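Local atomic coordinates of excinuclease ABC, subunit A. (Deinococcus radiodurans, PDB entry 2VF7), a protein that probably binds DNA and helps recognise damage in nucleotide excision repair, as a zinc-containing, ATP-hydrolysing UvrA protein of the ABC superfamily. Residues R19-H24 with F54-A59; V39-V44 with S50-G55; I196-T199 with D203-V206. The protein carries 1 engineered substitution. One frame throughout, in Å; residues are numbered along the deposited sequence.

In the fold
Contacts 1 and 2 are neighbours with centres about 10 Å apart, and both draw on helix 49-69, sharing F54 and G55. Contact 1 sets strand 15-21 and the turn after it against that helix; contact 2 sets strand 38-42, an inner strand of the six-stranded mixed sheet, against the preceding turn of the same helix. Both reach one ADP: H24 from contact 1, S50 and S51 from contact 2. Contact 3 comes later in the chain, where helix 187-199 runs into its loop within the UvrA DNA-binding domain. Its centre lies about 62 and 64 Å from the centres of the other two, so this nucleotide site and the probable DNA-binding region are well separated.

Contact 1 (R19-H24 with F54-A59); sequences RGARQH and FGTLYA. With ADP (adenosine-5'-diphosphate), chain E.
Q23 and T56 carry most of this contact, their side chains sliding past each other in opposite directions where the loop after strand 15-21 lies against helix 49-69. Q23 CB comes 3.5 Å from T56 OG1. Threonine fits here because its two branches do different work: with chi1 at -62°, OG1 lies beside the backbone N, where it binds S51 O one turn back, while CG2 stands anti to that N and faces A21, whose CB is 4.3 Å from T56 CG2. A water joins the two segments as well, accepting from Q23 N at 3.2 Å and lying 2.5 Å from T56 OG1, a distance too short to be trusted.

G55 supplies the third surface. Having no side chain, it lets the aliphatic part of Q23 settle close to the helix backbone, with Q23 CD 4.1 Å from G55 O. Q23 CG stands anti to the backbone N (chi1 -171°), beside G55, and the bend at chi2 then turns the amide so that OE1 accepts from D84 N. A long, flexible amide can thus be apolar along its shaft and polar at its end.

The anti placement of Q23 CG also sets it over the centre of the H24 imidazole, 3.8 Å above its plane. On the opposite face of that ring lies ADP C4, 3.6 Å above the plane and displaced toward the rim, so the histidine is held between glutamine and adenine. S51 OG probably hydrogen-bonds H24 ND1, which would help fix the ring's rotation. Further back, G20 and A21 both face I29 in a G1 beta bulge, with positive phi at G20, where the strand turns its corner. A flat side chain ahead of the P-loop laid against adenine resembles the A-loop of ABC ATPases.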
loop_
_atom_site.group_PDB
_atom_site.type_symbol
_atom_site.label_atom_id
_atom_site.label_comp_id
_atom_site.label_asym_id
_atom_site.label_seq_id
_atom_site.Cartn_x
_atom_site.Cartn_y
_atom_site.Cartn_z
ATOM N N ARG A 19 23.506 4.223 -16.470
ATOM C CA ARG A 19 24.910 4.332 -16.138
ATOM C C ARG A 19 25.256 3.631 -14.824
ATOM O O ARG A 19 24.554 3.800 -13.823
ATOM C CB ARG A 19 25.273 5.804 -16.029
ATOM C CG ARG A 19 26.735 6.061 -15.801
ATOM C CD ARG A 19 27.025 7.543 -15.934
ATOM N NE ARG A 19 26.480 8.362 -14.847
ATOM C CZ ARG A 19 27.010 8.424 -13.626
ATOM N NH1 ARG A 19 28.072 7.679 -13.322
ATOM N NH2 ARG A 19 26.468 9.205 -12.703
ATOM N N GLY A 20 26.344 2.860 -14.832
ATOM C CA GLY A 20 26.866 2.244 -13.608
ATOM C C GLY A 20 26.016 1.125 -13.030
ATOM O O GLY A 20 25.952 0.953 -11.825
ATOM N N ALA A 21 25.373 0.356 -13.896
ATOM C CA ALA A 21 24.518 -0.749 -13.451
ATOM C C ALA A 21 25.374 -1.962 -13.099
ATOM O O ALA A 21 26.037 -2.533 -13.966
ATOM C CB ALA A 21 23.483 -1.098 -14.549
ATOM N N ARG A 22 25.392 -2.334 -11.823
ATOM C CA ARG A 22 26.112 -3.541 -11.426
ATOM C C ARG A 22 25.285 -4.546 -10.580
ATOM O O ARG A 22 25.805 -5.211 -9.693
ATOM C CB ARG A 22 27.487 -3.185 -10.818
ATOM C CG ARG A 22 27.413 -2.425 -9.534
ATOM C CD ARG A 22 28.558 -1.454 -9.294
ATOM N NE ARG A 22 27.993 -0.374 -8.494
ATOM C CZ ARG A 22 27.854 0.880 -8.899
ATOM N NH1 ARG A 22 28.331 1.262 -10.074
ATOM N NH2 ARG A 22 27.271 1.767 -8.102
ATOM N N GLN A 23 24.002 -4.685 -10.920
ATOM C CA GLN A 23 23.095 -5.619 -10.263
ATOM C C GLN A 23 23.489 -7.033 -10.599
ATOM O O GLN A 23 23.655 -7.358 -11.751
ATOM C CB GLN A 23 21.657 -5.364 -10.714
ATOM C CG GLN A 23 20.599 -6.129 -9.936
ATOM C CD GLN A 23 20.408 -5.560 -8.567
ATOM O OE1 GLN A 23 20.833 -4.437 -8.289
ATOM N NE2 GLN A 23 19.783 -6.330 -7.684
ATOM N N HIS A 24 23.631 -7.872 -9.579
ATOM C CA HIS A 24 24.176 -9.229 -9.717
ATOM C C HIS A 24 25.458 -9.242 -10.548
ATOM O O HIS A 24 26.495 -8.686 -10.117
ATOM C CB HIS A 24 23.130 -10.208 -10.243
ATOM C CG HIS A 24 21.782 -10.016 -9.633
ATOM N ND1 HIS A 24 20.624 -10.028 -10.375
ATOM C CD2 HIS A 24 21.412 -9.774 -8.353
ATOM C CE1 HIS A 24 19.592 -9.800 -9.576
ATOM N NE2 HIS A 24 20.045 -9.647 -8.343
ATOM N N PHE A 54 14.547 -6.288 -15.482
ATOM C CA PHE A 54 13.722 -6.338 -14.273
ATOM C C PHE A 54 14.440 -5.854 -13.042
ATOM O O PHE A 54 13.895 -5.046 -12.297
ATOM C CB PHE A 54 13.199 -7.765 -14.012
ATOM C CG PHE A 54 12.106 -8.193 -14.949
ATOM C CD1 PHE A 54 12.408 -8.760 -16.179
ATOM C CD2 PHE A 54 10.767 -8.023 -14.606
ATOM C CE1 PHE A 54 11.396 -9.147 -17.047
ATOM C CE2 PHE A 54 9.746 -8.417 -15.494
ATOM C CZ PHE A 54 10.066 -8.973 -16.686
ATOM N N GLY A 55 15.639 -6.389 -12.799
ATOM C CA GLY A 55 16.401 -6.114 -11.583
ATOM C C GLY A 55 16.832 -4.665 -11.453
ATOM O O GLY A 55 16.994 -4.141 -10.332
ATOM N N THR A 56 16.992 -4.015 -12.602
ATOM C CA THR A 56 17.509 -2.649 -12.670
ATOM C C THR A 56 16.442 -1.669 -13.175
ATOM O O THR A 56 16.037 -0.762 -12.443
ATOM C CB THR A 56 18.786 -2.599 -13.544
ATOM O OG1 THR A 56 19.794 -3.411 -12.939
ATOM C CG2 THR A 56 19.318 -1.191 -13.669
ATOM N N LEU A 57 15.971 -1.873 -14.405
ATOM C CA LEU A 57 15.079 -0.890 -15.064
ATOM C C LEU A 57 13.702 -0.833 -14.428
ATOM O O LEU A 57 13.307 0.211 -13.905
ATOM C CB LEU A 57 15.008 -1.116 -16.585
ATOM C CG LEU A 57 16.183 -0.570 -17.410
ATOM C CD1 LEU A 57 16.267 -1.189 -18.791
ATOM C CD2 LEU A 57 16.065 0.920 -17.569
ATOM N N TYR A 58 12.978 -1.951 -14.447
ATOM C CA TYR A 58 11.678 -2.016 -13.790
ATOM C C TYR A 58 11.764 -1.602 -12.322
ATOM O O TYR A 58 11.016 -0.731 -11.867
ATOM C CB TYR A 58 11.051 -3.418 -13.958
ATOM C CG TYR A 58 9.873 -3.697 -13.054
ATOM C CD1 TYR A 58 8.623 -3.119 -13.298
ATOM C CD2 TYR A 58 10.002 -4.554 -11.952
ATOM C CE1 TYR A 58 7.539 -3.372 -12.465
ATOM C CE2 TYR A 58 8.912 -4.814 -11.098
ATOM C CZ TYR A 58 7.686 -4.212 -11.373
ATOM O OH TYR A 58 6.601 -4.459 -10.554
ATOM N N ALA A 59 12.707 -2.190 -11.594
ATOM C CA ALA A 59 12.838 -1.968 -10.156
ATOM C C ALA A 59 13.131 -0.521 -9.729
ATOM O O ALA A 59 12.553 -0.033 -8.747
ATOM C CB ALA A 59 13.860 -2.918 -9.567
HETATM P PB ADP E . 19.186 -14.085 -17.652
HETATM O O1B ADP E . 19.785 -13.936 -19.021
HETATM O O2B ADP E . 19.043 -15.510 -17.207
HETATM O O3B ADP E . 17.900 -13.293 -17.498
HETATM P PA ADP E . 19.964 -13.438 -15.045
HETATM O O1A ADP E . 18.811 -14.393 -14.729
HETATM O O2A ADP E . 19.884 -12.026 -14.565
HETATM O O3A ADP E . 20.253 -13.434 -16.623
HETATM O "O5'" ADP E . 21.270 -14.064 -14.345
HETATM C "C5'" ADP E . 22.454 -13.333 -14.017
HETATM C "C4'" ADP E . 22.806 -13.618 -12.566
HETATM O "O4'" ADP E . 21.815 -13.004 -11.733
HETATM C "C3'" ADP E . 22.826 -15.096 -12.178
HETATM O "O3'" ADP E . 23.928 -15.378 -11.281
HETATM C "C2'" ADP E . 21.482 -15.267 -11.484
HETATM O "O2'" ADP E . 21.432 -16.378 -10.594
HETATM C "C1'" ADP E . 21.312 -13.929 -10.774
HETATM N N9 ADP E . 19.906 -13.582 -10.491
HETATM C C8 ADP E . 18.944 -13.395 -11.420
HETATM N N7 ADP E . 17.749 -13.099 -10.874
HETATM C C5 ADP E . 17.956 -13.084 -9.543
HETATM C C6 ADP E . 17.115 -12.797 -8.368
HETATM N N6 ADP E . 15.798 -12.503 -8.527
HETATM N N1 ADP E . 17.696 -12.867 -7.158
HETATM C C2 ADP E . 19.005 -13.164 -6.985
HETATM N N3 ADP E . 19.830 -13.421 -8.007
HETATM C C4 ADP E . 19.371 -13.390 -9.291
HETATM O O HOH W 1 21.927 -2.521 -11.894
#

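Contact 2 (V39-V44 with S50-G55); sequences VVFTGV and SSLAFG. With ADP (adenosine-5'-diphosphate), chain E.
The F41 ring turns one face squarely to helix 49-69: A53 CB sits over its centre, 4.1 Å from the centroid and 11° off the ring normal, a CH-pi contact. L52 approaches differently, from the rim, with its CD2 near the ring plane and 4.2 Å from F41 CE1. The small alanine lets the broad phenyl face lie close to the helix, while the branched leucine brings a methyl to the edge.

Strand 38-42 and helix 49-69 flank the P-loop (Walker A) that begins at G43, the strand-loop-helix of an ABC ATPase, with ADP bound. At G43 the unusual backbone angles suit a residue with no CB to press on the preceding carbonyl O. The helix start offers amides to the phosphates: S50 N donates to ADP O3B at 2.9 Å, and S51 N to ADP O2A at 3.0 Å. S51 OG grips ADP O2A too, at 2.8 Å, whereas S50 OG adds only a weak bond to O3B. The carbonyl O of S50 accepts from both F54 N and G55 N, a turn further on, where the helix widens into a pi-type turn.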
loop_
_atom_site.group_PDB
_atom_site.type_symbol
_atom_site.label_atom_id
_atom_site.label_comp_id
_atom_site.label_asym_id
_atom_site.label_seq_id
_atom_site.Cartn_x
_atom_site.Cartn_y
_atom_site.Cartn_z
ATOM N N VAL A 39 11.659 -2.917 -27.518
ATOM C CA VAL A 39 13.055 -3.219 -27.198
ATOM C C VAL A 39 13.144 -4.639 -26.655
ATOM O O VAL A 39 12.454 -4.986 -25.694
ATOM C CB VAL A 39 13.674 -2.230 -26.155
ATOM C CG1 VAL A 39 15.161 -2.511 -25.964
ATOM C CG2 VAL A 39 13.497 -0.805 -26.584
ATOM N N VAL A 40 13.989 -5.457 -27.275
ATOM C CA VAL A 40 14.166 -6.853 -26.862
ATOM C C VAL A 40 15.544 -7.032 -26.232
ATOM O O VAL A 40 16.532 -6.574 -26.772
ATOM C CB VAL A 40 13.930 -7.839 -28.057
ATOM C CG1 VAL A 40 14.176 -9.266 -27.652
ATOM C CG2 VAL A 40 12.502 -7.722 -28.564
ATOM N N PHE A 41 15.583 -7.659 -25.062
ATOM C CA PHE A 41 16.820 -7.940 -24.349
ATOM C C PHE A 41 17.184 -9.395 -24.594
ATOM O O PHE A 41 16.374 -10.287 -24.331
ATOM C CB PHE A 41 16.650 -7.648 -22.847
ATOM C CG PHE A 41 16.400 -6.175 -22.535
ATOM C CD1 PHE A 41 17.425 -5.368 -22.074
ATOM C CD2 PHE A 41 15.137 -5.601 -22.733
ATOM C CE1 PHE A 41 17.201 -4.001 -21.795
ATOM C CE2 PHE A 41 14.907 -4.240 -22.482
ATOM C CZ PHE A 41 15.946 -3.445 -21.993
ATOM N N THR A 42 18.387 -9.631 -25.122
ATOM C CA THR A 42 18.769 -10.978 -25.583
ATOM C C THR A 42 20.149 -11.469 -25.123
ATOM O O THR A 42 20.946 -10.704 -24.579
ATOM C CB THR A 42 18.635 -11.130 -27.120
ATOM O OG1 THR A 42 19.753 -10.519 -27.770
ATOM C CG2 THR A 42 17.345 -10.495 -27.620
ATOM N N GLY A 43 20.422 -12.753 -25.345
ATOM C CA GLY A 43 21.666 -13.364 -24.906
ATOM C C GLY A 43 21.402 -14.643 -24.127
ATOM O O GLY A 43 20.252 -14.916 -23.777
ATOM N N VAL A 44 22.455 -15.420 -23.852
ATOM C CA VAL A 44 22.299 -16.731 -23.196
ATOM C C VAL A 44 21.684 -16.582 -21.817
ATOM O O VAL A 44 21.588 -15.474 -21.284
ATOM C CB VAL A 44 23.619 -17.574 -23.140
ATOM C CG1 VAL A 44 24.124 -17.897 -24.540
ATOM C CG2 VAL A 44 24.686 -16.869 -22.331
ATOM N N SER A 50 17.691 -10.422 -17.297
ATOM C CA SER A 50 16.717 -10.061 -16.272
ATOM C C SER A 50 17.275 -9.136 -15.241
ATOM O O SER A 50 16.589 -8.206 -14.842
ATOM C CB SER A 50 16.165 -11.290 -15.578
ATOM O OG SER A 50 15.242 -11.925 -16.444
ATOM N N SER A 51 18.501 -9.380 -14.774
ATOM C CA SER A 51 19.148 -8.433 -13.860
ATOM C C SER A 51 19.062 -6.982 -14.382
ATOM O O SER A 51 18.982 -6.055 -13.595
ATOM C CB SER A 51 20.600 -8.818 -13.604
ATOM O OG SER A 51 20.692 -10.012 -12.854
ATOM N N LEU A 52 19.045 -6.818 -15.705
ATOM C CA LEU A 52 18.917 -5.515 -16.393
ATOM C C LEU A 52 17.462 -5.040 -16.576
ATOM O O LEU A 52 17.060 -4.034 -15.980
ATOM C CB LEU A 52 19.666 -5.533 -17.729
ATOM C CG LEU A 52 19.873 -4.222 -18.501
ATOM C CD1 LEU A 52 20.401 -3.104 -17.626
ATOM C CD2 LEU A 52 20.805 -4.471 -19.661
ATOM N N ALA A 53 16.662 -5.765 -17.356
ATOM C CA ALA A 53 15.276 -5.338 -17.610
ATOM C C ALA A 53 14.424 -5.289 -16.350
ATOM O O ALA A 53 13.654 -4.356 -16.169
ATOM C CB ALA A 53 14.596 -6.206 -18.708
ATOM N N PHE A 54 14.547 -6.288 -15.482
ATOM C CA PHE A 54 13.722 -6.338 -14.273
ATOM C C PHE A 54 14.440 -5.854 -13.042
ATOM O O PHE A 54 13.895 -5.046 -12.297
ATOM C CB PHE A 54 13.199 -7.765 -14.012
ATOM C CG PHE A 54 12.106 -8.193 -14.949
ATOM C CD1 PHE A 54 12.408 -8.760 -16.179
ATOM C CD2 PHE A 54 10.767 -8.023 -14.606
ATOM C CE1 PHE A 54 11.396 -9.147 -17.047
ATOM C CE2 PHE A 54 9.746 -8.417 -15.494
ATOM C CZ PHE A 54 10.066 -8.973 -16.686
ATOM N N GLY A 55 15.639 -6.389 -12.799
ATOM C CA GLY A 55 16.401 -6.114 -11.583
ATOM C C GLY A 55 16.832 -4.665 -11.453
ATOM O O GLY A 55 16.994 -4.141 -10.332
HETATM P PB ADP E . 19.186 -14.085 -17.652
HETATM O O1B ADP E . 19.785 -13.936 -19.021
HETATM O O2B ADP E . 19.043 -15.510 -17.207
HETATM O O3B ADP E . 17.900 -13.293 -17.498
HETATM P PA ADP E . 19.964 -13.438 -15.045
HETATM O O1A ADP E . 18.811 -14.393 -14.729
HETATM O O2A ADP E . 19.884 -12.026 -14.565
HETATM O O3A ADP E . 20.253 -13.434 -16.623
HETATM O "O5'" ADP E . 21.270 -14.064 -14.345
HETATM C "C5'" ADP E . 22.454 -13.333 -14.017
HETATM C "C4'" ADP E . 22.806 -13.618 -12.566
HETATM O "O4'" ADP E . 21.815 -13.004 -11.733
HETATM C "C3'" ADP E . 22.826 -15.096 -12.178
HETATM O "O3'" ADP E . 23.928 -15.378 -11.281
HETATM C "C2'" ADP E . 21.482 -15.267 -11.484
HETATM O "O2'" ADP E . 21.432 -16.378 -10.594
HETATM C "C1'" ADP E . 21.312 -13.929 -10.774
HETATM N N9 ADP E . 19.906 -13.582 -10.491
HETATM C C8 ADP E . 18.944 -13.395 -11.420
HETATM N N7 ADP E . 17.749 -13.099 -10.874
HETATM C C5 ADP E . 17.956 -13.084 -9.543
HETATM C C6 ADP E . 17.115 -12.797 -8.368
HETATM N N6 ADP E . 15.798 -12.503 -8.527
HETATM N N1 ADP E . 17.696 -12.867 -7.158
HETATM C C2 ADP E . 19.005 -13.164 -6.985
HETATM N N3 ADP E . 19.830 -13.421 -8.007
HETATM C C4 ADP E . 19.371 -13.390 -9.291
#

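Contact 3 (I196-T199 with D203-V206); sequences ILVT and DVDV
No ring lies between V198, L197 and V204, which make the contact; the flat groups are carboxylates just beside it. The D203 carboxylate is met from above its plane: D205 N donates to OD1 from 36° out of it, at 3.2 Å with an N-H...O angle of 157°. This is an Asx turn, for which aspartate is well suited, its short side chain reaching the amide two residues on. The D205 carboxylate forms a salt bridge with R177.

The turn bends the chain round V204, whose side chain heads back to the end of helix 187-199. V204 CG2 carries the contact, touching V198 CG1 at 3.7 Å and L197 CB at 4.1 Å. V198 and V204 cross obliquely, methyl branch against methyl branch, and CG1 of V198, anti to its carbonyl carbon, is the branch that reaches over. Beta-branched valines offer compact, rather stiff surfaces close to the backbone, which fits two segments separated by three residues. I176 and R177 also touch V204, while T239 of helix 236-245 touches V198.

With no hydrogen bond between the segments, their contact rests on buried methyl groups, while the Asx turn and R177 bridge probably help shape the loop.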
loop_
_atom_site.group_PDB
_atom_site.type_symbol
_atom_site.label_atom_id
_atom_site.label_comp_id
_atom_site.label_asym_id
_atom_site.label_seq_id
_atom_site.Cartn_x
_atom_site.Cartn_y
_atom_site.Cartn_z
ATOM N N ILE A 196 -7.430 -25.996 30.476
ATOM C CA ILE A 196 -8.669 -25.279 30.781
ATOM C C ILE A 196 -9.681 -26.261 31.360
ATOM O O ILE A 196 -10.284 -25.974 32.401
ATOM C CB ILE A 196 -9.238 -24.471 29.557
ATOM C CG1 ILE A 196 -8.338 -23.283 29.252
ATOM C CG2 ILE A 196 -10.701 -23.988 29.810
ATOM C CD1 ILE A 196 -8.615 -22.685 27.956
ATOM N N LEU A 197 -9.861 -27.411 30.704
ATOM C CA LEU A 197 -10.730 -28.473 31.221
ATOM C C LEU A 197 -10.399 -28.988 32.620
ATOM O O LEU A 197 -11.321 -29.346 33.344
ATOM C CB LEU A 197 -10.843 -29.662 30.242
ATOM C CG LEU A 197 -11.365 -29.439 28.809
ATOM C CD1 LEU A 197 -11.527 -30.754 28.052
ATOM C CD2 LEU A 197 -12.677 -28.651 28.823
ATOM N N VAL A 198 -9.120 -29.042 33.024
ATOM C CA VAL A 198 -8.801 -29.529 34.386
ATOM C C VAL A 198 -9.194 -28.513 35.455
ATOM O O VAL A 198 -9.638 -28.917 36.550
ATOM C CB VAL A 198 -7.318 -30.046 34.599
ATOM C CG1 VAL A 198 -6.816 -30.827 33.375
ATOM C CG2 VAL A 198 -6.392 -28.935 34.905
ATOM N N THR A 199 -9.081 -27.215 35.134
ATOM C CA THR A 199 -9.577 -26.123 36.003
ATOM C C THR A 199 -11.096 -26.253 36.174
ATOM O O THR A 199 -11.648 -26.084 37.260
ATOM C CB THR A 199 -9.190 -24.708 35.412
ATOM O OG1 THR A 199 -7.796 -24.486 35.594
ATOM C CG2 THR A 199 -9.936 -23.574 36.071
ATOM N N ASP A 203 -12.494 -34.605 33.805
ATOM C CA ASP A 203 -11.485 -35.655 33.874
ATOM C C ASP A 203 -10.768 -35.890 32.526
ATOM O O ASP A 203 -11.315 -36.374 31.528
ATOM C CB ASP A 203 -12.123 -36.958 34.394
ATOM C CG ASP A 203 -11.103 -37.974 34.903
ATOM O OD1 ASP A 203 -9.877 -37.814 34.701
ATOM O OD2 ASP A 203 -11.555 -38.960 35.526
ATOM N N VAL A 204 -9.498 -35.550 32.559
ATOM C CA VAL A 204 -8.654 -35.460 31.409
ATOM C C VAL A 204 -7.826 -36.777 31.231
ATOM O O VAL A 204 -7.237 -37.020 30.177
ATOM C CB VAL A 204 -7.847 -34.137 31.614
ATOM C CG1 VAL A 204 -6.338 -34.278 31.393
ATOM C CG2 VAL A 204 -8.516 -32.971 30.858
ATOM N N ASP A 205 -7.856 -37.633 32.257
ATOM C CA ASP A 205 -7.063 -38.871 32.307
ATOM C C ASP A 205 -7.947 -40.131 32.335
ATOM O O ASP A 205 -7.578 -41.145 32.920
ATOM C CB ASP A 205 -6.117 -38.858 33.518
ATOM C CG ASP A 205 -5.219 -37.642 33.540
ATOM O OD1 ASP A 205 -4.331 -37.547 32.672
ATOM O OD2 ASP A 205 -5.404 -36.778 34.426
ATOM N N VAL A 206 -9.093 -40.050 31.662
ATOM C CA VAL A 206 -10.081 -41.142 31.557
ATOM C C VAL A 206 -10.478 -41.278 30.087
ATOM O O VAL A 206 -10.622 -40.270 29.406
ATOM C CB VAL A 206 -11.293 -40.797 32.452
ATOM C CG1 VAL A 206 -12.619 -40.816 31.685
ATOM C CG2 VAL A 206 -11.312 -41.679 33.701
#